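Deoxyhypusine hydroxylase (Homo sapiens, PDB 4D50) hydroxylates the deoxyhypusine side chain of the translation factor eIF5A at a diiron centre that binds oxygen as peroxide, completing the formation of hypusine. Local coordinates at residues R29-F34 / L58-L63; R167-L171 / A198-G202. All blocks are in the same frame, centred on the assembly; numbering follows the deposited sequence.

Contact 1. Residues R29-F34 / L58-L63; sequences RFRALF and LLKHEL. With FE (Fe (III) ion), chain D; PER (peroxide ion), chain E.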
ATOM      1  N   ARG A  29     -14.385  -4.144   9.321  1.00 13.22           N
ATOM      2  CA  ARG A  29     -13.317  -5.083   9.160  1.00 12.24           C
ATOM      3  C   ARG A  29     -12.018  -4.346   8.866  1.00 12.62           C
ATOM      4  O   ARG A  29     -10.969  -4.788   9.318  1.00 12.17           O
ATOM      5  CB  ARG A  29     -13.671  -6.050   8.065  1.00 12.81           C
ATOM      6  CG  ARG A  29     -15.031  -6.804   8.266  1.00 13.24           C
ATOM      7  CD  ARG A  29     -15.369  -7.640   7.055  1.00 14.68           C
ATOM      8  NE  ARG A  29     -14.547  -8.823   6.975  1.00 14.92           N
ATOM      9  CZ  ARG A  29     -14.481  -9.673   5.980  1.00 14.39           C
ATOM     10  NH1 ARG A  29     -15.244  -9.523   4.899  1.00 17.42           N
ATOM     11  NH2 ARG A  29     -13.697 -10.729   6.040  1.00 16.30           N
ATOM     12  N   PHE A  30     -12.046  -3.175   8.201  1.00 13.27           N
ATOM     13  CA  PHE A  30     -10.787  -2.390   8.047  1.00 15.51           C
ATOM     14  C   PHE A  30     -10.278  -1.866   9.331  1.00 14.16           C
ATOM     15  O   PHE A  30      -9.085  -1.902   9.635  1.00 13.62           O
ATOM     16  CB  PHE A  30     -10.958  -1.220   7.049  1.00 18.48           C
ATOM     17  CG  PHE A  30     -10.642  -1.608   5.651  1.00 21.91           C
ATOM     18  CD1 PHE A  30     -11.445  -2.508   4.989  1.00 24.43           C
ATOM     19  CD2 PHE A  30      -9.520  -1.102   5.014  1.00 26.39           C
ATOM     20  CE1 PHE A  30     -11.164  -2.890   3.696  1.00 25.77           C
ATOM     21  CE2 PHE A  30      -9.215  -1.516   3.741  1.00 28.85           C
ATOM     22  CZ  PHE A  30     -10.045  -2.404   3.076  1.00 28.09           C
ATOM     23  N   ARG A  31     -11.203  -1.401  10.148  1.00 16.00           N
ATOM     24  CA  ARG A  31     -10.879  -0.893  11.461  1.00 16.99           C
ATOM     25  C   ARG A  31     -10.269  -1.977  12.278  1.00 15.04           C
ATOM     26  O   ARG A  31      -9.265  -1.724  12.941  1.00 16.41           O
ATOM     27  CB  ARG A  31     -12.131  -0.401  12.204  1.00 17.94           C
ATOM     28  CG  ARG A  31     -12.508   0.977  11.816  1.00 21.97           C
ATOM     29  CD  ARG A  31     -13.855   1.367  12.436  1.00 25.66           C
ATOM     30  NE  ARG A  31     -14.409   2.448  11.637  1.00 27.39           N
ATOM     31  CZ  ARG A  31     -13.912   3.687  11.624  1.00 29.15           C
ATOM     32  NH1 ARG A  31     -12.896   4.035  12.420  1.00 25.08           N
ATOM     33  NH2 ARG A  31     -14.447   4.595  10.822  1.00 30.26           N
ATOM     34  N   ALA A  32     -10.835  -3.166  12.230  1.00 13.61           N
ATOM     35  CA  ALA A  32     -10.244  -4.333  12.978  1.00 13.09           C
ATOM     36  C   ALA A  32      -8.832  -4.630  12.505  1.00 12.82           C
ATOM     37  O   ALA A  32      -7.896  -4.880  13.272  1.00 12.99           O
ATOM     38  CB  ALA A  32     -11.127  -5.539  12.818  1.00 14.65           C
ATOM     39  N   LEU A  33      -8.688  -4.698  11.187  1.00 12.24           N
ATOM     40  CA  LEU A  33      -7.403  -4.975  10.595  1.00 12.56           C
ATOM     41  C   LEU A  33      -6.317  -4.000  11.025  1.00 12.14           C
ATOM     42  O   LEU A  33      -5.256  -4.410  11.404  1.00 12.63           O
ATOM     43  CB  LEU A  33      -7.493  -4.960   9.050  1.00 12.32           C
ATOM     44  CG  LEU A  33      -6.153  -5.037   8.292  1.00 11.72           C
ATOM     45  CD1 LEU A  33      -5.391  -6.346   8.596  1.00 12.47           C
ATOM     46  CD2 LEU A  33      -6.390  -4.873   6.794  1.00 10.89           C
ATOM     47  N   PHE A  34      -6.540  -2.672  10.915  1.00 13.21           N
ATOM     48  CA  PHE A  34      -5.550  -1.733  11.307  1.00 13.19           C
ATOM     49  C   PHE A  34      -5.307  -1.698  12.808  1.00 12.55           C
ATOM     50  O   PHE A  34      -4.191  -1.459  13.246  1.00 14.58           O
ATOM     51  CB  PHE A  34      -5.827  -0.363  10.684  1.00 13.87           C
ATOM     52  CG  PHE A  34      -5.478  -0.357   9.227  1.00 17.07           C
ATOM     53  CD1 PHE A  34      -4.117  -0.390   8.805  1.00 18.81           C
ATOM     54  CD2 PHE A  34      -6.460  -0.374   8.282  1.00 19.96           C
ATOM     55  CE1 PHE A  34      -3.769  -0.463   7.469  1.00 18.27           C
ATOM     56  CE2 PHE A  34      -6.106  -0.453   6.930  1.00 19.45           C
ATOM     57  CZ  PHE A  34      -4.777  -0.498   6.551  1.00 18.71           C
ATOM     58  N   LEU A  58      -9.633  -6.048  -2.430  1.00 11.11           N
ATOM     59  CA  LEU A  58      -9.293  -4.848  -1.622  1.00 11.08           C
ATOM     60  C   LEU A  58      -8.910  -5.254  -0.189  1.00 10.86           C
ATOM     61  O   LEU A  58      -7.798  -4.947   0.291  1.00  9.67           O
ATOM     62  CB  LEU A  58     -10.419  -3.827  -1.558  1.00 12.41           C
ATOM     63  CG  LEU A  58     -10.034  -2.597  -0.751  1.00 15.00           C
ATOM     64  CD1 LEU A  58      -8.943  -1.787  -1.444  1.00 18.82           C
ATOM     65  CD2 LEU A  58     -11.214  -1.653  -0.531  1.00 14.80           C
ATOM     66  N   LEU A  59      -9.777  -6.019   0.456  1.00  9.56           N
ATOM     67  CA  LEU A  59      -9.450  -6.406   1.828  1.00 10.70           C
ATOM     68  C   LEU A  59      -8.191  -7.271   1.843  1.00  9.63           C
ATOM     69  O   LEU A  59      -7.282  -7.028   2.603  1.00  9.38           O
ATOM     70  CB  LEU A  59     -10.637  -7.110   2.495  1.00 10.92           C
ATOM     71  CG  LEU A  59     -10.368  -7.483   3.953  1.00 11.95           C
ATOM     72  CD1 LEU A  59     -10.106  -6.334   4.894  1.00 13.10           C
ATOM     73  CD2 LEU A  59     -11.608  -8.306   4.434  1.00 13.49           C
ATOM     74  N   LYS A  60      -8.105  -8.271   0.958  1.00  9.30           N
ATOM     75  CA  LYS A  60      -6.982  -9.211   0.998  1.00  9.75           C
ATOM     76  C   LYS A  60      -5.609  -8.558   0.786  1.00 10.25           C
ATOM     77  O   LYS A  60      -4.631  -8.901   1.440  1.00 11.10           O
ATOM     78  CB  LYS A  60      -7.159 -10.309  -0.022  1.00 10.86           C
ATOM     79  CG  LYS A  60      -8.204 -11.357   0.336  1.00 11.46           C
ATOM     80  CD  LYS A  60      -8.175 -12.533  -0.645  1.00 13.32           C
ATOM     81  CE  LYS A  60      -8.724 -12.151  -1.990  1.00 15.14           C
ATOM     82  NZ  LYS A  60      -8.939 -13.292  -2.904  1.00 18.34           N
ATOM     83  N   HIS A  61      -5.559  -7.598  -0.091  1.00 12.20           N
ATOM     84  CA  HIS A  61      -4.315  -6.884  -0.344  1.00 11.90           C
ATOM     85  C   HIS A  61      -3.945  -5.973   0.824  1.00 12.32           C
ATOM     86  O   HIS A  61      -2.745  -5.832   1.135  1.00 11.77           O
ATOM     87  CB  HIS A  61      -4.357  -6.222  -1.716  1.00 12.80           C
ATOM     88  CG  HIS A  61      -4.513  -4.734  -1.673  1.00 13.46           C
ATOM     89  ND1 HIS A  61      -5.621  -4.114  -1.147  1.00 14.53           N
ATOM     90  CD2 HIS A  61      -3.649  -3.757  -2.047  1.00 13.65           C
ATOM     91  CE1 HIS A  61      -5.467  -2.793  -1.283  1.00 14.12           C
ATOM     92  NE2 HIS A  61      -4.255  -2.560  -1.789  1.00 13.47           N
ATOM     93  N   GLU A  62      -4.933  -5.463   1.562  1.00 11.19           N
ATOM     94  CA  GLU A  62      -4.649  -4.669   2.800  1.00 11.79           C
ATOM     95  C   GLU A  62      -4.054  -5.605   3.918  1.00 10.66           C
ATOM     96  O   GLU A  62      -3.191  -5.220   4.733  1.00  9.12           O
ATOM     97  CB  GLU A  62      -5.907  -4.010   3.273  1.00 14.51           C
ATOM     98  CG  GLU A  62      -5.783  -2.598   3.816  1.00 19.21           C
ATOM     99  CD  GLU A  62      -5.555  -1.592   2.699  1.00 23.37           C
ATOM    100  OE1 GLU A  62      -6.310  -1.570   1.708  1.00 31.92           O
ATOM    101  OE2 GLU A  62      -4.517  -0.918   2.780  1.00 30.32           O
ATOM    102  N   LEU A  63      -4.559  -6.816   3.939  1.00  9.05           N
ATOM    103  CA  LEU A  63      -4.015  -7.804   4.872  1.00  8.88           C
ATOM    104  C   LEU A  63      -2.563  -7.917   4.619  1.00  8.72           C
ATOM    105  O   LEU A  63      -1.737  -7.998   5.552  1.00 10.55           O
ATOM    106  CB  LEU A  63      -4.647  -9.170   4.722  1.00  8.61           C
ATOM    107  CG  LEU A  63      -6.176  -9.273   4.767  1.00  8.73           C
ATOM    108  CD1 LEU A  63      -6.575 -10.677   4.428  1.00  8.85           C
ATOM    109  CD2 LEU A  63      -6.666  -8.910   6.126  1.00  9.00           C
TER
HETATM  110 FE    FE D 302      -3.627  -0.630  -2.939  1.00 16.41          FE
HETATM  111  O1  PER E 303      -2.221  -2.431  -4.505  1.00 21.40           O
HETATM  112  O2  PER E 303      -3.412  -1.539  -4.910  1.00 18.93           O
HETATM  113  O   HOH W   1      -1.323  -0.748  -2.351  1.00 26.36           O
HETATM  114  O   HOH W   2      -3.793   0.438  -1.069  1.00 13.42           O

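Contact 2. Residues R167-L171 / A198-G202; sequences REALL and ALAEG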
ATOM      1  N   ARG A 167      12.180  15.307 -10.127  1.00 11.60           N
ATOM      2  CA  ARG A 167      11.089  15.167 -11.100  1.00 12.21           C
ATOM      3  C   ARG A 167      11.647  14.539 -12.356  1.00 13.56           C
ATOM      4  O   ARG A 167      11.086  13.658 -12.940  1.00 11.32           O
ATOM      5  CB  ARG A 167      10.462  16.516 -11.389  1.00 12.90           C
ATOM      6  CG  ARG A 167       9.458  16.504 -12.525  1.00 14.87           C
ATOM      7  CD  ARG A 167       9.107  17.950 -12.884  1.00 16.25           C
ATOM      8  NE  ARG A 167       8.346  17.917 -14.123  1.00 19.16           N
ATOM      9  CZ  ARG A 167       8.875  17.701 -15.342  1.00 23.65           C
ATOM     10  NH1 ARG A 167      10.191  17.489 -15.541  1.00 23.94           N
ATOM     11  NH2 ARG A 167       8.058  17.655 -16.385  1.00 26.36           N
ATOM     12  N   GLU A 168      12.825  14.987 -12.761  1.00 15.76           N
ATOM     13  CA  GLU A 168      13.382  14.377 -13.963  1.00 16.43           C
ATOM     14  C   GLU A 168      13.614  12.909 -13.835  1.00 17.12           C
ATOM     15  O   GLU A 168      13.322  12.127 -14.763  1.00 16.60           O
ATOM     16  CB  GLU A 168      14.690  15.082 -14.367  1.00 20.95           C
ATOM     17  CG  GLU A 168      14.481  16.479 -14.894  1.00 26.59           C
ATOM     18  CD  GLU A 168      15.785  17.072 -15.439  1.00 36.38           C
ATOM     19  OE1 GLU A 168      16.840  16.370 -15.374  1.00 40.83           O
ATOM     20  OE2 GLU A 168      15.775  18.265 -15.870  1.00 46.56           O
ATOM     21  N   ALA A 169      14.139  12.520 -12.683  1.00 16.74           N
ATOM     22  CA  ALA A 169      14.438  11.123 -12.399  1.00 14.06           C
ATOM     23  C   ALA A 169      13.168  10.290 -12.373  1.00 12.52           C
ATOM     24  O   ALA A 169      13.079   9.252 -12.996  1.00 10.60           O
ATOM     25  CB  ALA A 169      15.165  10.999 -11.084  1.00 13.92           C
ATOM     26  N   LEU A 170      12.166  10.810 -11.687  1.00 11.03           N
ATOM     27  CA  LEU A 170      10.838  10.129 -11.582  1.00 10.76           C
ATOM     28  C   LEU A 170      10.188   9.763 -12.924  1.00 10.97           C
ATOM     29  O   LEU A 170       9.637   8.661 -13.071  1.00 10.41           O
ATOM     30  CB  LEU A 170       9.866  11.047 -10.762  1.00  9.86           C
ATOM     31  CG  LEU A 170       8.431  10.576 -10.595  1.00  9.98           C
ATOM     32  CD1 LEU A 170       8.410   9.501  -9.534  1.00  9.24           C
ATOM     33  CD2 LEU A 170       7.398  11.678 -10.328  1.00  9.30           C
ATOM     34  N   LEU A 171      10.218  10.735 -13.859  1.00 12.92           N
ATOM     35  CA  LEU A 171       9.588  10.672 -15.181  1.00 15.54           C
ATOM     36  C   LEU A 171      10.463  10.079 -16.289  1.00 16.74           C
ATOM     37  O   LEU A 171       9.975   9.957 -17.414  1.00 20.44           O
ATOM     38  CB  LEU A 171       9.112  12.033 -15.602  1.00 15.41           C
ATOM     39  CG  LEU A 171       8.263  12.801 -14.583  1.00 14.42           C
ATOM     40  CD1 LEU A 171       7.942  14.172 -15.155  1.00 15.87           C
ATOM     41  CD2 LEU A 171       6.962  12.065 -14.260  1.00 14.58           C
ATOM     42  N   ALA A 198       4.784  17.521  -9.426  1.00  9.71           N
ATOM     43  CA  ALA A 198       5.742  16.694 -10.070  1.00  9.01           C
ATOM     44  C   ALA A 198       5.349  15.168  -9.922  1.00  8.25           C
ATOM     45  O   ALA A 198       5.309  14.439 -10.871  1.00  8.70           O
ATOM     46  CB  ALA A 198       7.107  16.952  -9.526  1.00  9.73           C
ATOM     47  N   LEU A 199       4.958  14.805  -8.713  1.00  8.33           N
ATOM     48  CA  LEU A 199       4.465  13.456  -8.425  1.00  8.67           C
ATOM     49  C   LEU A 199       3.285  13.148  -9.371  1.00  8.89           C
ATOM     50  O   LEU A 199       3.238  12.091 -10.025  1.00  9.05           O
ATOM     51  CB  LEU A 199       4.107  13.328  -6.952  1.00  8.90           C
ATOM     52  CG  LEU A 199       5.323  13.031  -6.077  1.00  8.69           C
ATOM     53  CD1 LEU A 199       4.958  13.248  -4.629  1.00  9.59           C
ATOM     54  CD2 LEU A 199       5.879  11.599  -6.188  1.00  8.78           C
ATOM     55  N   ALA A 200       2.373  14.120  -9.488  1.00  9.60           N
ATOM     56  CA  ALA A 200       1.086  13.874 -10.162  1.00 10.63           C
ATOM     57  C   ALA A 200       1.323  13.617 -11.644  1.00 10.32           C
ATOM     58  O   ALA A 200       0.530  12.910 -12.236  1.00 11.36           O
ATOM     59  CB  ALA A 200       0.090  14.975  -9.949  1.00 10.13           C
ATOM     60  N   GLU A 201       2.387  14.180 -12.204  1.00  9.92           N
ATOM     61  CA  GLU A 201       2.806  13.860 -13.597  1.00 10.73           C
ATOM     62  C   GLU A 201       3.077  12.400 -13.734  1.00 10.57           C
ATOM     63  O   GLU A 201       2.907  11.845 -14.808  1.00 11.56           O
ATOM     64  CB  GLU A 201       4.001  14.680 -14.052  1.00 12.12           C
ATOM     65  CG  GLU A 201       3.743  16.179 -14.089  1.00 13.35           C
ATOM     66  CD  GLU A 201       4.979  16.988 -14.548  1.00 15.89           C
ATOM     67  OE1 GLU A 201       5.469  16.756 -15.646  1.00 19.64           O
ATOM     68  OE2 GLU A 201       5.416  17.869 -13.820  1.00 17.63           O
ATOM     69  N   GLY A 202       3.511  11.711 -12.653  1.00  9.96           N
ATOM     70  CA  GLY A 202       3.698  10.286 -12.793  1.00  9.81           C
ATOM     71  C   GLY A 202       2.439   9.463 -13.004  1.00  9.46           C
ATOM     72  O   GLY A 202       2.509   8.282 -13.354  1.00 10.03           O
TER

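Contact 1. Residues R29-F34 / L58-L63
Phe-30 lays its ring edge against helix 57-70, meeting Leu-58 and Glu-62 near the ring plane: CZ of Phe-30 lies 3.8 Å from CG of Leu-58, and CE2 of Phe-30 lies 3.5 Å from OE1 of Glu-62. The two neighbouring helices are nearly parallel, their axes 8° and 11.0 Å apart, and side chains fill the gap; residues from Leu-59 onward lie in HEAT-like repeat 1. Leu-59, CG anti to its backbone N, sends its two methyls to different partners. The Leu-59 and Phe-30 side chains slide past each other in opposite directions, CD1 of Leu-59 coming 3.8 Å from CE1 of Phe-30, whereas CD2 sits over the centre of one guanidinium face of Arg-29, 3.5 Å from CZ of that arginine. NH1 of Arg-29 forms a salt bridge with Asp-54, and NE of Arg-29 a hydrogen bond to Leu-19 O.

CG of Glu-62 lies 3.6 Å from CZ of Phe-34, while its CB touches Leu-33 CD2. A bend at chi2 swings the carboxylate so that OE1 reaches Phe-30; its plane is turned about 50° from both phenyl rings. Facing away, His-61 NE2 binds an iron(III) ion at 2.3 Å, with His-245 and Glu-246 as further protein ligands. His-61 ND1 donates to Leu-58 O along a nearly straight bond (163°) in the carbonyl plane, which fixes the imidazole rotation. No hydrogen bond or salt bridge crosses between the segments; van der Waals packing includes a buried carboxylate and a guanidinium. Glu-249 OE2, close to Glu-62 OE1, may raise the pKa of one acid.

Contact 2. Residues R167-L171 / A198-G202
Arg-167 reaches across to Glu-201 in a side-on, bidentate salt bridge that joins two helices of the HEAT-like superhelix, 163-171 and 193-201, the second belonging to HEAT-like repeat 3. Each carboxylate oxygen has its own donor. NE of Arg-167 gives its hydrogen to OE2 of Glu-201 at 2.9 Å, nearly straight at 165° and close to the guanidinium plane, although it meets the syn side of OE2 well out of the carboxylate plane. NH2 of Arg-167 supplies OE1 of Glu-201 at 2.8 Å on its syn lone pair, with a more bent angle of 140° and a tilt from the guanidinium plane. The uneven geometry is consistent with the 50° between the two planes.

An extended arginine chain, with CG trans to the backbone N, carries the charge out to the acid. On the way its CG rests 3.8 Å from CB of Ala-198. CD1 of Leu-171 lies over the centre of one face of the Arg-167 guanidinium and also 3.6 Å from OE1 of Glu-201, so an apolar methyl borders the pair.

Deeper in, Leu-170 turns CD2 toward helix 193-201, against the Ala-198 carbonyl oxygen and CA of Leu-199; Met-184 of helix 177-190 and Phe-210 of helix 208-221 also touch Leu-170. The main-chain groups find partners too. Leu-170 O accepts from Arg-180 NE, Leu-171 N donates to Arg-167 O, Glu-201 N makes a weak bond to Ala-198 O, and Gly-202 N is held by Leu-199 O at 2.7 Å. Against that same amide, CD2 of Leu-171 comes to 3.8 Å from Gly-202 N.

In the fold
Contact 1 closes before contact 2 opens along the chain, and the two lie on opposite sides of the chain's centre, their own centres 30 Å apart and their nearest atoms about 17 Å apart. They share no helix: contact 1 pairs helices 26-39 and 57-70, contact 2 pairs 163-171 and 193-201, all within one all-helical chain built of HEAT-like repeats. Contact 1 is buried and includes the iron ligand His-61. Contact 2 is partly buried and more peripheral, its Gly-202 about 11 Å from the side chain of His-212, which binds the second iron. The diiron site draws its ligands from repeats in both halves of the sequence, including His-61 and His-212.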